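Local coordinates for protein putative glycosyltransferase (GalT1) (Streptococcus parasanguinis, PDB 4PHR) that probably transfers sugars from a UDP-linked donor, its crystallised part being a GT-D-fold domain that binds UDP and manganese, at residues 21-24 / 25-29; 231-234 / 235-238; 186-189 / 190-194. All blocks are in the same frame, centred on the assembly; numbering follows the deposited sequence.

Interaction 1: 21-24 / 25-29; sequences LKYI and KHNHA
Tyr23 and Asn27 meet ring to amide in the last turn of helix 17-27. ND2 of Asn27 stands 3.3 Å above the plane of the Tyr23 ring, over its centre, and the amide is steeply inclined to the ring, the two planes 72° apart. With CG anti to the backbone N (chi1 -178°), the tyrosine swings its ring towards the following turn and beneath this nitrogen. The hydroxyl of Tyr23 is bonded to the backbone O of Asp69.

The backbone bonds mark where the helix stops. Lys25 N to Leu21 O (3.0 Å) and His26 N to Lys22 O (2.9 Å) are regular, whereas Asn27 N makes weak bonds to Tyr23 O and Ile24 O. His28, with positive phi, is the C-prime residue of a Schellman motif: Ala29 N reaches back to Ile24 O (3.0 Å) in the carbonyl plane, on a lone pair, and His28 N bonds weakly to Lys25 O. The extended Lys25 chain runs past Leu21 O, CG at 3.3 Å, before NZ bonds to Ser138 O, and CG2 of Ile24 lies 3.5 Å from Ala29 O.

Apolar packing joins the ring edge of Tyr23 to the turn, CE1 coming 4.2 Å from CB of Ala29. The ring also rests on Leu73, while Leu21 and Ile24 pack on Leu142.

The helix thus ends by handing its last carbonyls to the turn leading into strand 30-33, while the amide nitrogen of Asn27 lies over the tyrosine ring, which is probably favourable electrostatically.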
ATOM      1  N   LEU A  21     -10.541  -7.674   2.219  1.00 22.83           N
ATOM      2  CA  LEU A  21     -10.636  -8.119   0.835  1.00 24.74           C
ATOM      3  C   LEU A  21     -12.079  -8.445   0.441  1.00 28.33           C
ATOM      4  O   LEU A  21     -12.507  -8.147  -0.676  1.00 29.82           O
ATOM      5  CB  LEU A  21      -9.712  -9.311   0.596  1.00 26.90           C
ATOM      6  CG  LEU A  21      -8.230  -8.917   0.586  1.00 28.41           C
ATOM      7  CD1 LEU A  21      -7.327 -10.144   0.656  1.00 32.33           C
ATOM      8  CD2 LEU A  21      -7.889  -8.052  -0.637  1.00 29.70           C
ATOM      9  N   LYS A  22     -12.838  -9.041   1.361  1.00 28.06           N
ATOM     10  CA  LYS A  22     -14.241  -9.345   1.079  1.00 30.76           C
ATOM     11  C   LYS A  22     -15.007  -8.052   0.854  1.00 30.12           C
ATOM     12  O   LYS A  22     -15.855  -7.962  -0.033  1.00 35.74           O
ATOM     13  CB  LYS A  22     -14.880 -10.137   2.224  1.00 30.24           C
ATOM     14  CG  LYS A  22     -14.388 -11.567   2.331  1.00 31.77           C
ATOM     15  CD  LYS A  22     -14.816 -12.196   3.646  1.00 38.80           C
ATOM     16  CE  LYS A  22     -14.349 -13.635   3.743  1.00 44.80           C
ATOM     17  NZ  LYS A  22     -14.332 -14.114   5.155  1.00 48.36           N
ATOM     18  N   TYR A  23     -14.695  -7.049   1.666  1.00 29.56           N
ATOM     19  CA  TYR A  23     -15.303  -5.736   1.531  1.00 25.09           C
ATOM     20  C   TYR A  23     -15.009  -5.117   0.164  1.00 27.21           C
ATOM     21  O   TYR A  23     -15.902  -4.616  -0.511  1.00 30.93           O
ATOM     22  CB  TYR A  23     -14.799  -4.817   2.645  1.00 27.56           C
ATOM     23  CG  TYR A  23     -15.399  -3.432   2.646  1.00 25.58           C
ATOM     24  CD1 TYR A  23     -15.056  -2.500   1.677  1.00 26.08           C
ATOM     25  CD2 TYR A  23     -16.292  -3.048   3.636  1.00 29.49           C
ATOM     26  CE1 TYR A  23     -15.588  -1.230   1.685  1.00 25.07           C
ATOM     27  CE2 TYR A  23     -16.836  -1.784   3.652  1.00 29.45           C
ATOM     28  CZ  TYR A  23     -16.486  -0.878   2.678  1.00 28.62           C
ATOM     29  OH  TYR A  23     -17.021   0.386   2.694  1.00 37.21           O
ATOM     30  N   ILE A  24     -13.738  -5.129  -0.228  1.00 23.37           N
ATOM     31  CA  ILE A  24     -13.326  -4.522  -1.490  1.00 27.00           C
ATOM     32  C   ILE A  24     -14.041  -5.169  -2.676  1.00 32.57           C
ATOM     33  O   ILE A  24     -14.527  -4.476  -3.570  1.00 36.29           O
ATOM     34  CB  ILE A  24     -11.791  -4.598  -1.677  1.00 23.86           C
ATOM     35  CG1 ILE A  24     -11.080  -3.823  -0.560  1.00 22.11           C
ATOM     36  CG2 ILE A  24     -11.393  -4.070  -3.051  1.00 23.96           C
ATOM     37  CD1 ILE A  24      -9.624  -4.238  -0.327  1.00 22.80           C
ATOM     38  N   LYS A  25     -14.104  -6.495  -2.669  1.00 31.20           N
ATOM     39  CA  LYS A  25     -14.730  -7.249  -3.755  1.00 31.26           C
ATOM     40  C   LYS A  25     -16.234  -7.062  -3.830  1.00 36.16           C
ATOM     41  O   LYS A  25     -16.785  -6.776  -4.895  1.00 40.40           O
ATOM     42  CB  LYS A  25     -14.434  -8.733  -3.597  1.00 36.21           C
ATOM     43  CG  LYS A  25     -12.990  -9.075  -3.797  1.00 34.90           C
ATOM     44  CD  LYS A  25     -12.716 -10.507  -3.409  1.00 39.50           C
ATOM     45  CE  LYS A  25     -11.231 -10.800  -3.506  1.00 35.11           C
ATOM     46  NZ  LYS A  25     -10.929 -12.213  -3.170  1.00 34.94           N
ATOM     47  N   HIS A  26     -16.896  -7.249  -2.696  1.00 37.86           N
ATOM     48  CA  HIS A  26     -18.345  -7.116  -2.646  1.00 35.55           C
ATOM     49  C   HIS A  26     -18.729  -5.745  -3.179  1.00 33.00           C
ATOM     50  O   HIS A  26     -19.760  -5.574  -3.829  1.00 40.59           O
ATOM     51  CB  HIS A  26     -18.843  -7.289  -1.209  1.00 37.46           C
ATOM     52  CG  HIS A  26     -20.322  -7.105  -1.052  1.00 35.19           C
ATOM     53  ND1 HIS A  26     -20.871  -6.038  -0.374  1.00 38.55           N
ATOM     54  CD2 HIS A  26     -21.365  -7.848  -1.492  1.00 40.78           C
ATOM     55  CE1 HIS A  26     -22.189  -6.134  -0.396  1.00 39.97           C
ATOM     56  NE2 HIS A  26     -22.514  -7.223  -1.071  1.00 43.11           N
ATOM     57  N   ASN A  27     -17.859  -4.777  -2.927  1.00 33.79           N
ATOM     58  CA  ASN A  27     -18.178  -3.382  -3.181  1.00 31.03           C
ATOM     59  C   ASN A  27     -17.477  -2.773  -4.397  1.00 29.47           C
ATOM     60  O   ASN A  27     -17.834  -1.684  -4.846  1.00 34.45           O
ATOM     61  CB  ASN A  27     -17.890  -2.571  -1.918  1.00 30.97           C
ATOM     62  CG  ASN A  27     -18.802  -2.966  -0.768  1.00 29.47           C
ATOM     63  OD1 ASN A  27     -20.007  -3.121  -0.954  1.00 37.82           O
ATOM     64  ND2 ASN A  27     -18.234  -3.154   0.414  1.00 33.38           N
ATOM     65  N   HIS A  28     -16.500  -3.493  -4.939  1.00 33.12           N
ATOM     66  CA  HIS A  28     -15.658  -2.956  -6.008  1.00 30.92           C
ATOM     67  C   HIS A  28     -15.075  -1.609  -5.594  1.00 33.74           C
ATOM     68  O   HIS A  28     -15.041  -0.659  -6.384  1.00 30.78           O
ATOM     69  CB  HIS A  28     -16.449  -2.816  -7.313  1.00 38.61           C
ATOM     70  CG  HIS A  28     -17.187  -4.056  -7.710  1.00 43.25           C
ATOM     71  ND1 HIS A  28     -18.558  -4.164  -7.622  1.00 51.35           N
ATOM     72  CD2 HIS A  28     -16.743  -5.242  -8.185  1.00 48.63           C
ATOM     73  CE1 HIS A  28     -18.929  -5.364  -8.033  1.00 46.58           C
ATOM     74  NE2 HIS A  28     -17.847  -6.038  -8.381  1.00 46.69           N
ATOM     75  N   ALA A  29     -14.616  -1.536  -4.348  1.00 27.41           N
ATOM     76  CA  ALA A  29     -14.153  -0.283  -3.770  1.00 23.77           C
ATOM     77  C   ALA A  29     -12.710   0.045  -4.141  1.00 22.37           C
ATOM     78  O   ALA A  29     -11.883  -0.844  -4.333  1.00 23.31           O
ATOM     79  CB  ALA A  29     -14.294  -0.327  -2.258  1.00 25.47           C
TER

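Interaction 2: 231-234 / 235-238; sequences SEYE and WYEM
Trp235 folds its indole back against Ser231, one turn earlier in helix 229-238, and this is the tightly packed side of the contact. Ser231 O sits 3.2 Å above the ring plane, offset toward the rim. From the same residue CB makes a CH-pi contact, 4.2 Å from the centroid of the six-membered ring and 13° off its normal. The placement follows from CG lying anti to the carbonyl carbon (chi1 -73°), which sends the ring towards the preceding turn. The polar ends are held as well: NE1 of Trp235 bonds to Val244 O and OG of Ser231 to Ala252 N.

Tyr233 joins this side to the outer one. Glu237, although exposed, has its chain laid over one face of the ring, CG 3.8 Å from the centroid, with the carboxylate stacked at 17° to the ring plane. A water donates to both, to Tyr233 OH at 3.0 Å and to Glu237 OE2 at 2.9 Å, while the hydroxyl also bonds to Asp163 and Lys140. Beside it the Tyr236 ring comes obliquely, CD1 3.9 Å from Tyr233 CE1.

The loose part is Met238, on the exposed side. The methionine passes its chain by Glu234 O, CG at 3.4 Å, and its amide bonds to that same oxygen in the helical pattern.

The helix follows strand 223-225, an outer strand of the five-stranded parallel sheet. Tyr233 and Tyr236 both meet Phe136 of helix 132-140, edge-to-face in the case of Tyr233. Glu232 also forms a salt bridge with the UDP-binding Arg121, putting this helix in the second shell of the nucleotide site, beside the loops that carry Pro122 and Ile124.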
ATOM      1  N   SER A 231       7.202  -7.263  -2.677  1.00  9.81           N
ATOM      2  CA  SER A 231       8.230  -7.750  -1.759  1.00 10.54           C
ATOM      3  C   SER A 231       7.682  -8.879  -0.913  1.00 12.15           C
ATOM      4  O   SER A 231       8.347  -9.903  -0.718  1.00 11.27           O
ATOM      5  CB  SER A 231       8.712  -6.637  -0.823  1.00 12.50           C
ATOM      6  OG  SER A 231       9.385  -5.621  -1.537  1.00 13.21           O
ATOM      7  N   GLU A 232       6.474  -8.680  -0.387  1.00 10.87           N
ATOM      8  CA  GLU A 232       5.845  -9.678   0.471  1.00 11.66           C
ATOM      9  C   GLU A 232       5.598 -10.976  -0.301  1.00 10.31           C
ATOM     10  O   GLU A 232       5.823 -12.080   0.216  1.00 12.00           O
ATOM     11  CB  GLU A 232       4.552  -9.120   1.061  1.00 11.72           C
ATOM     12  CG  GLU A 232       4.803  -8.028   2.107  1.00 12.94           C
ATOM     13  CD  GLU A 232       4.839  -8.570   3.530  1.00 13.94           C
ATOM     14  OE1 GLU A 232       4.731  -9.802   3.711  1.00 15.71           O
ATOM     15  OE2 GLU A 232       4.968  -7.761   4.475  1.00 15.75           O
ATOM     16  N   TYR A 233       5.167 -10.857  -1.551  1.00 11.31           N
ATOM     17  CA  TYR A 233       4.926 -12.040  -2.357  1.00 11.08           C
ATOM     18  C   TYR A 233       6.234 -12.780  -2.635  1.00 10.98           C
ATOM     19  O   TYR A 233       6.283 -14.003  -2.574  1.00 12.30           O
ATOM     20  CB  TYR A 233       4.209 -11.683  -3.663  1.00 12.01           C
ATOM     21  CG  TYR A 233       3.743 -12.895  -4.430  1.00 13.79           C
ATOM     22  CD1 TYR A 233       2.796 -13.756  -3.891  1.00 15.06           C
ATOM     23  CD2 TYR A 233       4.260 -13.192  -5.687  1.00 14.34           C
ATOM     24  CE1 TYR A 233       2.371 -14.882  -4.588  1.00 15.63           C
ATOM     25  CE2 TYR A 233       3.838 -14.313  -6.389  1.00 14.93           C
ATOM     26  CZ  TYR A 233       2.889 -15.145  -5.836  1.00 16.13           C
ATOM     27  OH  TYR A 233       2.474 -16.264  -6.533  1.00 19.65           O
ATOM     28  N   GLU A 234       7.299 -12.045  -2.935  1.00 10.94           N
ATOM     29  CA  GLU A 234       8.598 -12.679  -3.176  1.00 12.44           C
ATOM     30  C   GLU A 234       9.087 -13.406  -1.923  1.00 12.59           C
ATOM     31  O   GLU A 234       9.576 -14.533  -1.993  1.00 14.50           O
ATOM     32  CB  GLU A 234       9.638 -11.641  -3.610  1.00 13.28           C
ATOM     33  CG  GLU A 234       9.396 -11.039  -4.985  1.00 15.76           C
ATOM     34  CD  GLU A 234      10.102 -11.778  -6.090  1.00 21.59           C
ATOM     35  OE1 GLU A 234      10.834 -12.743  -5.791  1.00 27.37           O
ATOM     36  OE2 GLU A 234       9.923 -11.387  -7.259  1.00 20.81           O
ATOM     37  N   TRP A 235       8.946 -12.765  -0.765  1.00 12.21           N
ATOM     38  CA  TRP A 235       9.352 -13.405   0.487  1.00 12.97           C
ATOM     39  C   TRP A 235       8.527 -14.673   0.741  1.00 13.64           C
ATOM     40  O   TRP A 235       9.060 -15.710   1.143  1.00 15.85           O
ATOM     41  CB  TRP A 235       9.200 -12.426   1.651  1.00 12.60           C
ATOM     42  CG  TRP A 235      10.224 -11.343   1.673  1.00 13.50           C
ATOM     43  CD1 TRP A 235      11.515 -11.423   1.231  1.00 15.26           C
ATOM     44  CD2 TRP A 235      10.057 -10.011   2.179  1.00 12.73           C
ATOM     45  NE1 TRP A 235      12.160 -10.230   1.437  1.00 17.05           N
ATOM     46  CE2 TRP A 235      11.286  -9.343   2.011  1.00 14.82           C
ATOM     47  CE3 TRP A 235       8.984  -9.313   2.748  1.00 14.54           C
ATOM     48  CZ2 TRP A 235      11.474  -8.018   2.391  1.00 15.65           C
ATOM     49  CZ3 TRP A 235       9.174  -7.992   3.130  1.00 14.37           C
ATOM     50  CH2 TRP A 235      10.413  -7.361   2.950  1.00 13.50           C
ATOM     51  N   TYR A 236       7.224 -14.579   0.498  1.00 12.56           N
ATOM     52  CA  TYR A 236       6.322 -15.715   0.644  1.00 14.77           C
ATOM     53  C   TYR A 236       6.717 -16.883  -0.278  1.00 15.59           C
ATOM     54  O   TYR A 236       6.760 -18.042   0.150  1.00 17.88           O
ATOM     55  CB  TYR A 236       4.876 -15.269   0.394  1.00 16.07           C
ATOM     56  CG  TYR A 236       3.921 -16.378   0.037  1.00 16.89           C
ATOM     57  CD1 TYR A 236       3.548 -16.601  -1.284  1.00 19.53           C
ATOM     58  CD2 TYR A 236       3.387 -17.205   1.019  1.00 19.19           C
ATOM     59  CE1 TYR A 236       2.675 -17.619  -1.616  1.00 24.74           C
ATOM     60  CE2 TYR A 236       2.512 -18.227   0.695  1.00 21.86           C
ATOM     61  CZ  TYR A 236       2.159 -18.427  -0.625  1.00 23.82           C
ATOM     62  OH  TYR A 236       1.285 -19.438  -0.955  1.00 28.54           O
ATOM     63  N   GLU A 237       7.038 -16.584  -1.535  1.00 13.76           N
ATOM     64  CA  GLU A 237       7.340 -17.633  -2.508  1.00 16.31           C
ATOM     65  C   GLU A 237       8.644 -18.347  -2.176  1.00 17.26           C
ATOM     66  O   GLU A 237       8.829 -19.516  -2.534  1.00 19.07           O
ATOM     67  CB  GLU A 237       7.410 -17.063  -3.928  1.00 17.84           C
ATOM     68  CG  GLU A 237       6.083 -16.602  -4.495  1.00 19.77           C
ATOM     69  CD  GLU A 237       5.239 -17.741  -5.023  1.00 33.81           C
ATOM     70  OE1 GLU A 237       5.260 -17.982  -6.249  1.00 30.26           O
ATOM     71  OE2 GLU A 237       4.554 -18.397  -4.215  1.00 40.62           O
ATOM     72  N   MET A 238       9.561 -17.646  -1.516  1.00 17.10           N
ATOM     73  CA  MET A 238      10.833 -18.266  -1.149  1.00 18.48           C
ATOM     74  C   MET A 238      10.824 -18.832   0.272  1.00 18.10           C
ATOM     75  O   MET A 238      11.820 -19.398   0.727  1.00 21.42           O
ATOM     76  CB  MET A 238      12.004 -17.295  -1.359  1.00 23.72           C
ATOM     77  CG  MET A 238      12.072 -16.152  -0.359  1.00 24.30           C
ATOM     78  SD  MET A 238      13.268 -14.879  -0.827  1.00 33.21           S
ATOM     79  CE  MET A 238      14.573 -15.885  -1.508  1.00 34.65           C
TER
HETATM   80  O   HOH W   1       1.889 -18.846  -5.223  1.00 39.79           O

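Interaction 3: 186-189 / 190-194; sequences DEIL and RLTEK
Thr192 grips Ile188 O twice within helix 185-195, the helix of a beta-alpha-beta crossover between the parallel strands 170-176 and 200-204. Its hydroxyl donates to that oxygen at 2.7 Å and its backbone N at 2.9 Å, arriving from opposite faces of the carbonyl plane; the hydroxyl stands 39° out of it. OG1 anti to the carbonyl carbon (chi1 -59°) folds the hydroxyl back along the helix, where this polar group on the buried side is satisfied by a carbonyl of the preceding turn. The other backbone bonds are ordinary helical ones, such as Leu191 N to Glu187 O.

On the exposed side the charges approach without pairing. The Arg190 chain bends at chi3 (63°) and lays a face of its guanidinium over CA of Glu187, with NH2 3.5 Å from CG of the same residue. The carboxylate is nearly parallel to the guanidinium plane, yet OE2 of Glu187 remains 4.7 Å from NH2 of Arg190: the contact is made by the glutamate's aliphatic part, and any attraction between the charges acts at longer range.

Packing takes over around these groups. Glu187 and Leu191 run side by side in the same direction and both reach Ile276. Ile188 and Thr192 face strands 147-153 and 170-176, with Ile188 also close to the UDP-binding Pro177 and Ala181. Leu189 turns to helix 206-218, where it meets Leu212 and Leu216. Across this leucine runs the extended Glu193 chain, bringing OE2 to 3.3 Å from Leu189 CG.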
ATOM      1  N   ASP A 186       0.689  16.147 -10.591  1.00 18.88           N
ATOM      2  CA  ASP A 186      -0.280  16.544 -11.609  1.00 25.76           C
ATOM      3  C   ASP A 186      -0.128  15.723 -12.891  1.00 23.33           C
ATOM      4  O   ASP A 186      -1.122  15.289 -13.481  1.00 22.42           O
ATOM      5  CB  ASP A 186      -0.189  18.044 -11.925  1.00 26.64           C
ATOM      6  CG  ASP A 186      -0.702  18.919 -10.791  1.00 33.18           C
ATOM      7  OD1 ASP A 186      -1.353  18.400  -9.859  1.00 34.58           O
ATOM      8  OD2 ASP A 186      -0.466  20.146 -10.845  1.00 42.32           O
ATOM      9  N   GLU A 187       1.113  15.510 -13.318  1.00 20.97           N
ATOM     10  CA  GLU A 187       1.365  14.699 -14.510  1.00 23.39           C
ATOM     11  C   GLU A 187       0.973  13.229 -14.301  1.00 17.54           C
ATOM     12  O   GLU A 187       0.409  12.590 -15.197  1.00 18.60           O
ATOM     13  CB  GLU A 187       2.829  14.794 -14.950  1.00 25.30           C
ATOM     14  CG  GLU A 187       3.134  13.990 -16.214  1.00 27.25           C
ATOM     15  CD  GLU A 187       4.601  14.022 -16.599  1.00 34.47           C
ATOM     16  OE1 GLU A 187       5.419  14.528 -15.802  1.00 39.58           O
ATOM     17  OE2 GLU A 187       4.935  13.543 -17.708  1.00 37.24           O
ATOM     18  N   ILE A 188       1.283  12.687 -13.124  1.00 16.62           N
ATOM     19  CA  ILE A 188       0.919  11.312 -12.832  1.00 15.98           C
ATOM     20  C   ILE A 188      -0.596  11.138 -12.887  1.00 16.08           C
ATOM     21  O   ILE A 188      -1.093  10.198 -13.511  1.00 16.36           O
ATOM     22  CB  ILE A 188       1.457  10.862 -11.463  1.00 16.03           C
ATOM     23  CG1 ILE A 188       2.995  10.861 -11.488  1.00 17.10           C
ATOM     24  CG2 ILE A 188       0.916   9.479 -11.120  1.00 17.93           C
ATOM     25  CD1 ILE A 188       3.653  10.772 -10.112  1.00 16.64           C
ATOM     26  N   LEU A 189      -1.330  12.057 -12.259  1.00 18.64           N
ATOM     27  CA  LEU A 189      -2.785  11.975 -12.280  1.00 20.59           C
ATOM     28  C   LEU A 189      -3.310  12.079 -13.711  1.00 18.34           C
ATOM     29  O   LEU A 189      -4.167  11.305 -14.116  1.00 19.11           O
ATOM     30  CB  LEU A 189      -3.409  13.073 -11.422  1.00 22.25           C
ATOM     31  CG  LEU A 189      -4.941  13.097 -11.406  1.00 24.53           C
ATOM     32  CD1 LEU A 189      -5.510  11.765 -10.909  1.00 27.10           C
ATOM     33  CD2 LEU A 189      -5.465  14.263 -10.569  1.00 24.61           C
ATOM     34  N   ARG A 190      -2.785  13.040 -14.462  1.00 22.10           N
ATOM     35  CA  ARG A 190      -3.228  13.288 -15.832  1.00 24.98           C
ATOM     36  C   ARG A 190      -3.027  12.055 -16.726  1.00 21.56           C
ATOM     37  O   ARG A 190      -3.942  11.641 -17.435  1.00 22.66           O
ATOM     38  CB  ARG A 190      -2.487  14.499 -16.400  1.00 25.85           C
ATOM     39  CG  ARG A 190      -2.945  14.920 -17.790  1.00 31.12           C
ATOM     40  CD  ARG A 190      -2.306  16.239 -18.228  1.00 31.20           C
ATOM     41  NE  ARG A 190      -0.852  16.146 -18.337  1.00 35.68           N
ATOM     42  CZ  ARG A 190       0.001  16.730 -17.499  1.00 41.12           C
ATOM     43  NH1 ARG A 190      -0.452  17.462 -16.487  1.00 42.97           N
ATOM     44  NH2 ARG A 190       1.309  16.588 -17.673  1.00 44.37           N
ATOM     45  N   LEU A 191      -1.844  11.444 -16.659  1.00 17.88           N
ATOM     46  CA  LEU A 191      -1.551  10.294 -17.512  1.00 17.34           C
ATOM     47  C   LEU A 191      -2.252   9.026 -17.029  1.00 16.83           C
ATOM     48  O   LEU A 191      -2.605   8.159 -17.827  1.00 17.05           O
ATOM     49  CB  LEU A 191      -0.039  10.068 -17.633  1.00 18.21           C
ATOM     50  CG  LEU A 191       0.739  11.204 -18.311  1.00 22.73           C
ATOM     51  CD1 LEU A 191       2.167  10.788 -18.624  1.00 26.00           C
ATOM     52  CD2 LEU A 191       0.034  11.691 -19.580  1.00 26.17           C
ATOM     53  N   THR A 192      -2.459   8.913 -15.721  1.00 15.32           N
ATOM     54  CA  THR A 192      -3.217   7.776 -15.200  1.00 16.65           C
ATOM     55  C   THR A 192      -4.644   7.792 -15.753  1.00 19.23           C
ATOM     56  O   THR A 192      -5.125   6.783 -16.270  1.00 19.01           O
ATOM     57  CB  THR A 192      -3.228   7.741 -13.658  1.00 17.38           C
ATOM     58  OG1 THR A 192      -1.882   7.651 -13.172  1.00 16.17           O
ATOM     59  CG2 THR A 192      -4.008   6.534 -13.157  1.00 17.68           C
ATOM     60  N   GLU A 193      -5.300   8.951 -15.680  1.00 19.08           N
ATOM     61  CA  GLU A 193      -6.646   9.107 -16.225  1.00 22.07           C
ATOM     62  C   GLU A 193      -6.706   8.741 -17.706  1.00 21.91           C
ATOM     63  O   GLU A 193      -7.619   8.046 -18.147  1.00 23.50           O
ATOM     64  CB  GLU A 193      -7.122  10.552 -16.076  1.00 25.18           C
ATOM     65  CG  GLU A 193      -7.308  11.039 -14.655  1.00 32.11           C
ATOM     66  CD  GLU A 193      -7.699  12.506 -14.614  1.00 40.64           C
ATOM     67  OE1 GLU A 193      -8.444  12.952 -15.517  1.00 42.26           O
ATOM     68  OE2 GLU A 193      -7.253  13.219 -13.690  1.00 47.99           O
ATOM     69  N   LYS A 194      -5.735   9.230 -18.469  1.00 21.55           N
ATOM     70  CA  LYS A 194      -5.695   9.004 -19.910  1.00 19.98           C
ATOM     71  C   LYS A 194      -5.599   7.523 -20.251  1.00 21.76           C
ATOM     72  O   LYS A 194      -6.056   7.089 -21.313  1.00 23.21           O
ATOM     73  CB  LYS A 194      -4.499   9.726 -20.527  1.00 21.85           C
ATOM     74  CG  LYS A 194      -4.679  11.217 -20.699  1.00 25.67           C
ATOM     75  CD  LYS A 194      -3.357  11.852 -21.081  1.00 32.74           C
ATOM     76  CE  LYS A 194      -3.551  13.273 -21.549  1.00 34.01           C
ATOM     77  NZ  LYS A 194      -4.313  13.286 -22.824  1.00 37.33           N
TER

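In the fold
All three are local contacts, two within a helix and interaction 1 at a helix end, and none touches another; the nearest atoms of interactions 1 and 2 are about 12 Å apart. Interaction 2 is tied to the nucleotide site through Arg121 and is the most aromatic, its buried face set against loops and helix 132-140. That helix also meets 21-29, so it neighbours both interactions 1 and 2. Interaction 1 is dominated by backbone capping, beside the three-stranded sheet. Interaction 3 takes in most of a helix packed on the five-stranded sheet: aliphatic on its inner side, charged on its outer one. Each pairs buried residues with exposed ones, and interaction 2 sends salt bridges to Arg121 and Lys249.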